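PDB 1YSJ: protein yxeP from Bacillus subtilis, which probably deacetylates N-acetylcysteine to cysteine and acetate, as a dinuclear-metal hydrolase of the peptidase M20 family in the breakdown of S-(2-succino)cysteine. Local coordinates for residues 47-52 with 74-79; 97-102 with 156-161; 120-125 with 372-377. The protein carries 1 engineered substitution. All coordinates share one frame; numbering follows the deposited sequence.

Contact 1 of 3, residues 47-52 with 74-79; sequences LSFQEV and QLKTGV. Engineered in segment 74-79: Gly78 (natural residue Ala).
The Phe49 ring meets 74-79 at two points: Thr77 OG1 stands at its edge, near the ring plane and 4.3 Å from Phe49 CD2, while the ammonium group of Lys76 approaches obliquely, with NZ 4.2 Å from Phe49 CE2. Lys165 of helix 162-168 also touches this ring. The second flat group, the carboxylate of Glu51, is held by both oxygens. Thr77 OG1 donates to Glu51 OE1 at 2.7 Å, arriving nearly along the C-O axis, whereas the backbone N of Phe49 reaches Glu51 OE2 at 2.9 Å from above the carboxylate plane, 48° out of it. A bend at chi2 (90°) folds the acid back toward the turn that precedes it, within reach of the Phe49 amide. OE2 also accepts from the amide of Ala156, and such a set of donors round a buried acid would probably keep it ionised.

These bonds join two connections of the M20 catalytic domain. Residues 47-50 form a type II beta turn, and Glu51, centre of an inverse gamma turn, is the N-cap residue of helix 52-64; the other segment runs into strand 79-84 of the central sheet. Gly78, an engineered residue in place of the natural alanine, is tied through its N to Thr55 OG1 of that helix.

Thr77 is gripped through both branches. With OG1 set between the backbone N and the carbonyl carbon (chi1 61°), the hydroxyl faces the carboxylate and the methyl lies against the backbone of Glu51, CG2 being 3.5 Å from Glu51 O. Past it, Thr77 CG2 meets Val52 CG2 at 4.3 Å. Water 1 donates to Phe49 O at 3.0 Å and, weakly, to Thr77 OG1.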
loop_
_atom_site.group_PDB
_atom_site.type_symbol
_atom_site.label_atom_id
_atom_site.label_comp_id
_atom_site.label_asym_id
_atom_site.label_seq_id
_atom_site.Cartn_x
_atom_site.Cartn_y
_atom_site.Cartn_z
ATOM N N LEU A 47 11.094 -22.883 18.016
ATOM C CA LEU A 47 11.037 -22.222 16.707
ATOM C C LEU A 47 12.296 -22.474 15.869
ATOM O O LEU A 47 13.307 -22.919 16.399
ATOM C CB LEU A 47 10.772 -20.718 16.880
ATOM C CG LEU A 47 9.461 -20.358 17.599
ATOM C CD1 LEU A 47 9.372 -18.882 17.946
ATOM C CD2 LEU A 47 8.263 -20.768 16.763
ATOM N N SER A 48 12.206 -22.208 14.565
ATOM C CA SER A 48 13.329 -22.331 13.615
ATOM C C SER A 48 14.635 -21.746 14.145
ATOM O O SER A 48 14.666 -20.592 14.578
ATOM C CB SER A 48 12.981 -21.648 12.282
ATOM O OG SER A 48 11.918 -22.305 11.608
ATOM N N PHE A 49 15.700 -22.553 14.095
ATOM C CA PHE A 49 17.043 -22.203 14.599
ATOM C C PHE A 49 17.148 -21.998 16.123
ATOM O O PHE A 49 18.194 -21.572 16.625
ATOM C CB PHE A 49 17.645 -21.004 13.842
ATOM C CG PHE A 49 18.061 -21.320 12.430
ATOM C CD1 PHE A 49 17.732 -20.456 11.391
ATOM C CD2 PHE A 49 18.778 -22.485 12.136
ATOM C CE1 PHE A 49 18.112 -20.735 10.079
ATOM C CE2 PHE A 49 19.157 -22.777 10.827
ATOM C CZ PHE A 49 18.824 -21.898 9.794
ATOM N N GLN A 50 16.075 -22.316 16.845
ATOM C CA GLN A 50 16.020 -22.154 18.302
ATOM C C GLN A 50 15.756 -23.491 18.983
ATOM O O GLN A 50 15.359 -23.539 20.155
ATOM C CB GLN A 50 14.937 -21.138 18.693
ATOM C CG GLN A 50 15.182 -19.725 18.168
ATOM C CD GLN A 50 14.242 -18.705 18.784
ATOM O OE1 GLN A 50 14.303 -18.428 19.995
ATOM N NE2 GLN A 50 13.377 -18.120 17.953
ATOM N N GLU A 51 15.993 -24.575 18.239
ATOM C CA GLU A 51 15.714 -25.933 18.701
ATOM C C GLU A 51 16.859 -26.488 19.548
ATOM O O GLU A 51 17.434 -27.530 19.236
ATOM C CB GLU A 51 15.408 -26.868 17.519
ATOM C CG GLU A 51 14.551 -26.265 16.405
ATOM C CD GLU A 51 15.373 -25.571 15.311
ATOM O OE1 GLU A 51 16.563 -25.267 15.532
ATOM O OE2 GLU A 51 14.821 -25.320 14.218
ATOM N N VAL A 52 17.175 -25.780 20.624
ATOM C CA VAL A 52 18.270 -26.143 21.523
ATOM C C VAL A 52 17.941 -27.408 22.320
ATOM O O VAL A 52 18.725 -28.361 22.345
ATOM C CB VAL A 52 18.630 -24.957 22.469
ATOM C CG1 VAL A 52 19.744 -25.337 23.448
ATOM C CG2 VAL A 52 19.039 -23.731 21.646
ATOM N N GLN A 74 29.237 -26.681 12.997
ATOM C CA GLN A 74 28.553 -25.595 12.280
ATOM C C GLN A 74 27.024 -25.635 12.444
ATOM O O GLN A 74 26.365 -24.605 12.341
ATOM C CB GLN A 74 28.955 -25.565 10.795
ATOM C CG GLN A 74 28.310 -24.442 9.980
ATOM C CD GLN A 74 29.033 -24.139 8.674
ATOM O OE1 GLN A 74 28.983 -24.921 7.722
ATOM N NE2 GLN A 74 29.688 -22.982 8.619
ATOM N N LEU A 75 26.468 -26.817 12.705
ATOM C CA LEU A 75 25.043 -26.940 13.018
ATOM C C LEU A 75 24.801 -26.820 14.515
ATOM O O LEU A 75 24.914 -27.809 15.244
ATOM C CB LEU A 75 24.467 -28.264 12.501
ATOM C CG LEU A 75 24.169 -28.409 11.008
ATOM C CD1 LEU A 75 23.708 -29.831 10.713
ATOM C CD2 LEU A 75 23.122 -27.398 10.538
ATOM N N LYS A 76 24.466 -25.610 14.961
ATOM C CA LYS A 76 24.183 -25.335 16.374
ATOM C C LYS A 76 22.991 -26.166 16.833
ATOM O O LYS A 76 23.041 -26.817 17.878
ATOM C CB LYS A 76 23.899 -23.846 16.615
ATOM C CG LYS A 76 24.772 -22.857 15.820
ATOM C CD LYS A 76 24.024 -22.259 14.612
ATOM C CE LYS A 76 24.148 -23.131 13.370
ATOM N NZ LYS A 76 23.019 -22.993 12.403
ATOM N N THR A 77 21.922 -26.137 16.041
ATOM C CA THR A 77 20.768 -26.999 16.275
ATOM C C THR A 77 20.636 -27.988 15.124
ATOM O O THR A 77 21.038 -27.707 13.992
ATOM C CB THR A 77 19.456 -26.196 16.443
ATOM O OG1 THR A 77 19.195 -25.451 15.250
ATOM C CG2 THR A 77 19.545 -25.230 17.625
ATOM N N GLY A 78 20.069 -29.148 15.414
ATOM C CA GLY A 78 19.982 -30.211 14.424
ATOM C C GLY A 78 20.972 -31.299 14.771
ATOM O O GLY A 78 22.004 -31.036 15.392
ATOM N N VAL A 79 20.648 -32.527 14.378
ATOM C CA VAL A 79 21.443 -33.690 14.750
ATOM C C VAL A 79 21.695 -34.532 13.513
ATOM O O VAL A 79 20.776 -34.799 12.733
ATOM C CB VAL A 79 20.731 -34.547 15.846
ATOM C CG1 VAL A 79 21.589 -35.731 16.269
ATOM C CG2 VAL A 79 20.385 -33.702 17.060
HETATM O O HOH W 1 20.680 -22.327 15.166
#

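Contact 2 of 3, residues 97-102 with 156-161; sequences DIDALP and AEEIAA. With NI (nickel (II) ion), chain D.
This is a buried, largely polar contact in which the Asp99 carboxylate receives the backbone of Glu157 and Glu158 at the metal site of the M20 catalytic domain. The evidence for its place is topological: strands 91-97 and 148-154 are parallel neighbours in the central sheet, and both segments follow the carboxyl ends of these strands. Residues 157-160 make a type I beta turn, whose first amides point at the acid.

Asp99 OD2 accepts from Glu158 N at 2.9 Å through its syn lone pair, in a nearly straight bond (163°). Asp99 OD1 takes a weak, longer bond from Glu157 N, 3.3 Å and bent to 142°. Each oxygen has another partner: Ser48 OG binds OD2, and His124 ND1 binds OD1, which makes Asp99 a second-shell residue behind a nickel ligand. With an alanine at Asp99, the amide of Glu158 would probably be left without its acceptor and the His124 ring, still bound to nickel through NE2, without the carboxylate that helps to set its rotation.

Leu101 crosses Glu158 at about a right angle and lays a methyl over the face of its carboxylate, CD2 lying 3.7 Å from Glu158 CD. The first torsion of Glu158 (chi1 -61°) and a further bend at chi2 bring this group to the metal, which it chelates with both oxygens, OE1 and OE2 each 2.4 Å from nickel D. Asp97 runs alongside Glu157, its OD2 against Glu157 CG, while Asp97 OD1 is bonded to His127 ND1.

Two waters extend the polar network. Water 2 donates to Asp99 O and Glu158 OE2, at 2.7 Å from each; water 3, a ligand of the same nickel, donates to Glu157 OE1 at 2.7 Å.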
loop_
_atom_site.group_PDB
_atom_site.type_symbol
_atom_site.label_atom_id
_atom_site.label_comp_id
_atom_site.label_asym_id
_atom_site.label_seq_id
_atom_site.Cartn_x
_atom_site.Cartn_y
_atom_site.Cartn_z
ATOM N N ASP A 97 12.416 -33.098 9.874
ATOM C CA ASP A 97 12.477 -31.692 10.300
ATOM C C ASP A 97 12.068 -31.543 11.763
ATOM O O ASP A 97 11.174 -32.244 12.229
ATOM C CB ASP A 97 11.622 -30.794 9.393
ATOM C CG ASP A 97 10.353 -31.480 8.895
ATOM O OD1 ASP A 97 9.921 -32.496 9.486
ATOM O OD2 ASP A 97 9.787 -30.994 7.896
ATOM N N ILE A 98 12.726 -30.641 12.489
ATOM C CA ILE A 98 12.566 -30.589 13.954
ATOM C C ILE A 98 11.941 -29.305 14.542
ATOM O O ILE A 98 11.735 -29.224 15.753
ATOM C CB ILE A 98 13.908 -30.914 14.693
ATOM C CG1 ILE A 98 14.949 -29.796 14.495
ATOM C CG2 ILE A 98 14.454 -32.264 14.241
ATOM C CD1 ILE A 98 16.182 -29.917 15.396
ATOM N N ASP A 99 11.649 -28.316 13.695
ATOM C CA ASP A 99 11.162 -27.006 14.163
ATOM C C ASP A 99 9.631 -26.872 14.233
ATOM O O ASP A 99 8.907 -27.493 13.460
ATOM C CB ASP A 99 11.763 -25.867 13.322
ATOM C CG ASP A 99 11.370 -25.937 11.846
ATOM O OD1 ASP A 99 11.122 -27.045 11.311
ATOM O OD2 ASP A 99 11.332 -24.863 11.209
ATOM N N ALA A 100 9.160 -26.050 15.171
ATOM C CA ALA A 100 7.734 -25.773 15.352
ATOM C C ALA A 100 7.345 -24.387 14.808
ATOM O O ALA A 100 8.114 -23.766 14.065
ATOM C CB ALA A 100 7.365 -25.898 16.812
ATOM N N LEU A 101 6.165 -23.903 15.195
ATOM C CA LEU A 101 5.596 -22.676 14.622
ATOM C C LEU A 101 5.107 -21.661 15.654
ATOM O O LEU A 101 4.675 -22.049 16.739
ATOM C CB LEU A 101 4.456 -23.025 13.663
ATOM C CG LEU A 101 4.878 -23.566 12.296
ATOM C CD1 LEU A 101 3.754 -24.395 11.698
ATOM C CD2 LEU A 101 5.315 -22.442 11.345
ATOM N N PRO A 102 5.168 -20.354 15.312
ATOM C CA PRO A 102 4.682 -19.292 16.202
ATOM C C PRO A 102 3.152 -19.202 16.218
ATOM O O PRO A 102 2.577 -18.165 15.869
ATOM C CB PRO A 102 5.292 -18.025 15.596
ATOM C CG PRO A 102 5.384 -18.332 14.132
ATOM C CD PRO A 102 5.724 -19.802 14.058
ATOM N N ALA A 156 14.839 -25.554 11.117
ATOM C CA ALA A 156 14.428 -24.432 10.263
ATOM C C ALA A 156 13.824 -24.792 8.891
ATOM O O ALA A 156 14.130 -24.142 7.881
ATOM C CB ALA A 156 15.600 -23.448 10.095
ATOM N N GLU A 157 12.973 -25.817 8.852
ATOM C CA GLU A 157 12.232 -26.130 7.628
ATOM C C GLU A 157 11.198 -25.040 7.350
ATOM O O GLU A 157 10.999 -24.632 6.202
ATOM C CB GLU A 157 11.549 -27.496 7.732
ATOM C CG GLU A 157 10.901 -28.003 6.434
ATOM C CD GLU A 157 9.536 -27.375 6.137
ATOM O OE1 GLU A 157 8.767 -27.096 7.085
ATOM O OE2 GLU A 157 9.229 -27.168 4.943
ATOM N N GLU A 158 10.556 -24.560 8.412
ATOM C CA GLU A 158 9.452 -23.616 8.277
ATOM C C GLU A 158 9.858 -22.276 7.667
ATOM O O GLU A 158 9.019 -21.570 7.113
ATOM C CB GLU A 158 8.731 -23.418 9.616
ATOM C CG GLU A 158 8.103 -24.697 10.186
ATOM C CD GLU A 158 6.908 -25.203 9.380
ATOM O OE1 GLU A 158 6.472 -24.545 8.407
ATOM O OE2 GLU A 158 6.386 -26.280 9.725
ATOM N N ILE A 159 11.139 -21.932 7.759
ATOM C CA ILE A 159 11.631 -20.694 7.145
ATOM C C ILE A 159 12.528 -20.981 5.943
ATOM O O ILE A 159 13.185 -20.079 5.416
ATOM C CB ILE A 159 12.328 -19.766 8.171
ATOM C CG1 ILE A 159 13.482 -20.496 8.875
ATOM C CG2 ILE A 159 11.298 -19.221 9.165
ATOM C CD1 ILE A 159 14.475 -19.579 9.561
ATOM N N ALA A 160 12.532 -22.246 5.521
ATOM C CA ALA A 160 13.259 -22.716 4.333
ATOM C C ALA A 160 14.755 -22.408 4.379
ATOM O O ALA A 160 15.366 -22.082 3.352
ATOM C CB ALA A 160 12.619 -22.156 3.048
ATOM N N ALA A 161 15.346 -22.537 5.567
ATOM C CA ALA A 161 16.739 -22.150 5.765
ATOM C C ALA A 161 17.636 -23.301 6.237
ATOM O O ALA A 161 18.853 -23.260 6.058
ATOM C CB ALA A 161 16.815 -20.975 6.720
HETATM NI NI NI D . 4.829 -26.240 7.906
HETATM O O HOH W 2 6.529 -26.930 12.363
HETATM O O HOH W 3 6.185 -27.872 6.631
HETATM O O HOH W 4 4.290 -26.227 5.629
#

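Contact 3 of 3, residues 120-125 with 372-377; sequences HACGHD and EWHHPA. With NI (nickel (II) ion), chain C; NI (nickel (II) ion), chain D.
The sulfur of Cys122 meets two aromatic side chains that are turned quite differently toward it. The His374 ring presents an edge: SG lies 4.7 Å from the ring centroid and 84° off the normal, thus close to the ring plane. Trp373 instead approaches obliquely, with SG 4.5 Å from the centroid of its five-membered ring. Trp373 and His374 are the two central residues of a type II beta turn from Glu372 to His375, which is consistent with their side chains diverging.

One backbone bond fixes the turn against the other segment. His374 N donates to Ala121 O at 2.8 Å with an angle of 162°, approaching from above the carbonyl plane, and beside it Ala121 CB packs 3.7 Å from His375 O. The indole is anchored through NE1, on the same five-membered ring, to Asn183 O, and its ring meets that of His182.

A first torsion roughly anti to the backbone N (chi1 -152°) carries the sulfur to both metals, which it bridges: Cys122 SG binds nickel C at 2.5 Å and nickel D at 2.6 Å. The imidazoles serve one ion each: His124 NE2 is 2.0 Å from nickel C, and His374 NE2 is 2.3 Å from nickel D. His182 adds to the first site and Glu158 to the second. Gly123 is the N-cap residue of helix 124-139, so His124 reaches its ion from the helix's first turn.

The Cys122 sulfur and water 3, also bound by both ions, bridge a dinuclear centre as in other two-metal M20 hydrolases, many of which use an aspartate where this protein has a cysteine. Contact with two cations would probably polarise this water, consistent with a role as the attacking nucleophile.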
loop_
_atom_site.group_PDB
_atom_site.type_symbol
_atom_site.label_atom_id
_atom_site.label_comp_id
_atom_site.label_asym_id
_atom_site.label_seq_id
_atom_site.Cartn_x
_atom_site.Cartn_y
_atom_site.Cartn_z
ATOM N N HIS A 120 3.829 -27.306 17.583
ATOM C CA HIS A 120 4.123 -28.220 16.490
ATOM C C HIS A 120 2.863 -28.468 15.657
ATOM O O HIS A 120 2.278 -29.553 15.701
ATOM C CB HIS A 120 4.696 -29.538 17.035
ATOM C CG HIS A 120 6.188 -29.543 17.152
ATOM N ND1 HIS A 120 7.019 -29.467 16.054
ATOM C CD2 HIS A 120 6.999 -29.621 18.232
ATOM C CE1 HIS A 120 8.278 -29.489 16.454
ATOM N NE2 HIS A 120 8.293 -29.580 17.772
ATOM N N ALA A 121 2.458 -27.451 14.898
ATOM C CA ALA A 121 1.219 -27.487 14.117
ATOM C C ALA A 121 1.407 -28.076 12.716
ATOM O O ALA A 121 0.499 -28.034 11.887
ATOM C CB ALA A 121 0.609 -26.085 14.032
ATOM N N CYS A 122 2.585 -28.628 12.460
ATOM C CA CYS A 122 2.884 -29.231 11.166
ATOM C C CYS A 122 3.358 -30.687 11.304
ATOM O O CYS A 122 3.747 -31.310 10.322
ATOM C CB CYS A 122 3.912 -28.380 10.416
ATOM S SG CYS A 122 3.807 -28.500 8.609
ATOM N N GLY A 123 3.318 -31.214 12.529
ATOM C CA GLY A 123 3.655 -32.620 12.795
ATOM C C GLY A 123 5.135 -32.987 12.748
ATOM O O GLY A 123 5.475 -34.158 12.603
ATOM N N HIS A 124 6.015 -31.999 12.894
ATOM C CA HIS A 124 7.461 -32.232 12.842
ATOM C C HIS A 124 7.964 -33.017 14.050
ATOM O O HIS A 124 9.000 -33.695 13.980
ATOM C CB HIS A 124 8.208 -30.906 12.706
ATOM C CG HIS A 124 7.956 -30.201 11.407
ATOM N ND1 HIS A 124 8.710 -29.126 10.986
ATOM C CD2 HIS A 124 7.041 -30.423 10.432
ATOM C CE1 HIS A 124 8.261 -28.707 9.816
ATOM N NE2 HIS A 124 7.250 -29.478 9.456
ATOM N N ASP A 125 7.232 -32.910 15.158
ATOM C CA ASP A 125 7.452 -33.762 16.314
ATOM C C ASP A 125 7.254 -35.235 15.916
ATOM O O ASP A 125 8.098 -36.082 16.222
ATOM C CB ASP A 125 6.534 -33.357 17.485
ATOM C CG ASP A 125 5.057 -33.289 17.099
ATOM O OD1 ASP A 125 4.737 -33.025 15.921
ATOM O OD2 ASP A 125 4.204 -33.487 17.990
ATOM N N GLU A 372 -5.849 -29.162 8.573
ATOM C CA GLU A 372 -4.700 -29.068 7.683
ATOM C C GLU A 372 -3.478 -28.489 8.408
ATOM O O GLU A 372 -3.595 -27.959 9.524
ATOM C CB GLU A 372 -5.050 -28.266 6.423
ATOM C CG GLU A 372 -5.569 -26.858 6.664
ATOM C CD GLU A 372 -6.089 -26.199 5.391
ATOM O OE1 GLU A 372 -6.791 -26.876 4.605
ATOM O OE2 GLU A 372 -5.801 -25.000 5.182
ATOM N N TRP A 373 -2.311 -28.603 7.778
ATOM C CA TRP A 373 -1.075 -28.079 8.355
ATOM C C TRP A 373 -1.243 -26.626 8.812
ATOM O O TRP A 373 -1.915 -25.830 8.144
ATOM C CB TRP A 373 0.083 -28.181 7.358
ATOM C CG TRP A 373 0.329 -29.563 6.797
ATOM C CD1 TRP A 373 0.230 -30.758 7.460
ATOM C CD2 TRP A 373 0.742 -29.882 5.462
ATOM N NE1 TRP A 373 0.544 -31.799 6.615
ATOM C CE2 TRP A 373 0.863 -31.291 5.385
ATOM C CE3 TRP A 373 1.023 -29.116 4.324
ATOM C CZ2 TRP A 373 1.254 -31.948 4.212
ATOM C CZ3 TRP A 373 1.411 -29.771 3.157
ATOM C CH2 TRP A 373 1.521 -31.175 3.112
ATOM N N HIS A 374 -0.653 -26.314 9.969
ATOM C CA HIS A 374 -0.589 -24.951 10.527
ATOM C C HIS A 374 -1.835 -24.490 11.289
ATOM O O HIS A 374 -1.846 -23.405 11.869
ATOM C CB HIS A 374 -0.190 -23.923 9.457
ATOM C CG HIS A 374 1.229 -24.051 8.996
ATOM N ND1 HIS A 374 2.033 -22.958 8.753
ATOM C CD2 HIS A 374 1.992 -25.141 8.748
ATOM C CE1 HIS A 374 3.227 -23.370 8.363
ATOM N NE2 HIS A 374 3.228 -24.691 8.351
ATOM N N HIS A 375 -2.876 -25.315 11.298
ATOM C CA HIS A 375 -4.077 -25.002 12.054
ATOM C C HIS A 375 -3.790 -25.152 13.553
ATOM O O HIS A 375 -3.093 -26.078 13.949
ATOM C CB HIS A 375 -5.225 -25.921 11.629
ATOM C CG HIS A 375 -6.574 -25.439 12.055
ATOM N ND1 HIS A 375 -7.418 -24.748 11.213
ATOM C CD2 HIS A 375 -7.225 -25.544 13.238
ATOM C CE1 HIS A 375 -8.531 -24.447 11.858
ATOM N NE2 HIS A 375 -8.440 -24.920 13.088
ATOM N N PRO A 376 -4.305 -24.225 14.385
ATOM C CA PRO A 376 -4.199 -24.332 15.851
ATOM C C PRO A 376 -4.701 -25.660 16.445
ATOM O O PRO A 376 -4.211 -26.085 17.494
ATOM C CB PRO A 376 -5.068 -23.174 16.352
ATOM C CG PRO A 376 -5.046 -22.181 15.247
ATOM C CD PRO A 376 -4.989 -22.983 13.976
ATOM N N ALA A 377 -5.666 -26.296 15.782
ATOM C CA ALA A 377 -6.254 -27.552 16.262
ATOM C C ALA A 377 -5.706 -28.780 15.527
ATOM O O ALA A 377 -6.253 -29.879 15.653
ATOM C CB ALA A 377 -7.779 -27.502 16.167
HETATM NI NI NI C . 6.057 -29.347 7.795
HETATM NI NI NI D . 4.829 -26.240 7.906
HETATM O O HOH W 3 6.185 -27.872 6.631
HETATM O O HOH W 5 8.003 -29.874 6.741
HETATM O O HOH W 4 4.290 -26.227 5.629
#

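In the fold
From the N terminus, contact 1 closes first, looping round helix 52-64 and fastening the connection before that helix to the entry of strand 79-84. Contact 2 follows in series, joining the ends of strands 91-97 and 148-154. It crosses contact 3: residues 120-125 lie within the loop that contact 2 closes, whereas 372-377 come far beyond it, after the four-stranded antiparallel sheet of strands between 197 and 320 and the chain's return to the central sheet. Contacts 1 and 2 touch through Ser48 with Asp99 and Glu51 with Ala156. Contacts 2 and 3 share nickel D and meet through Asp99 with His124, whereas contacts 1 and 3 do not touch, their centres being about 19 Å apart.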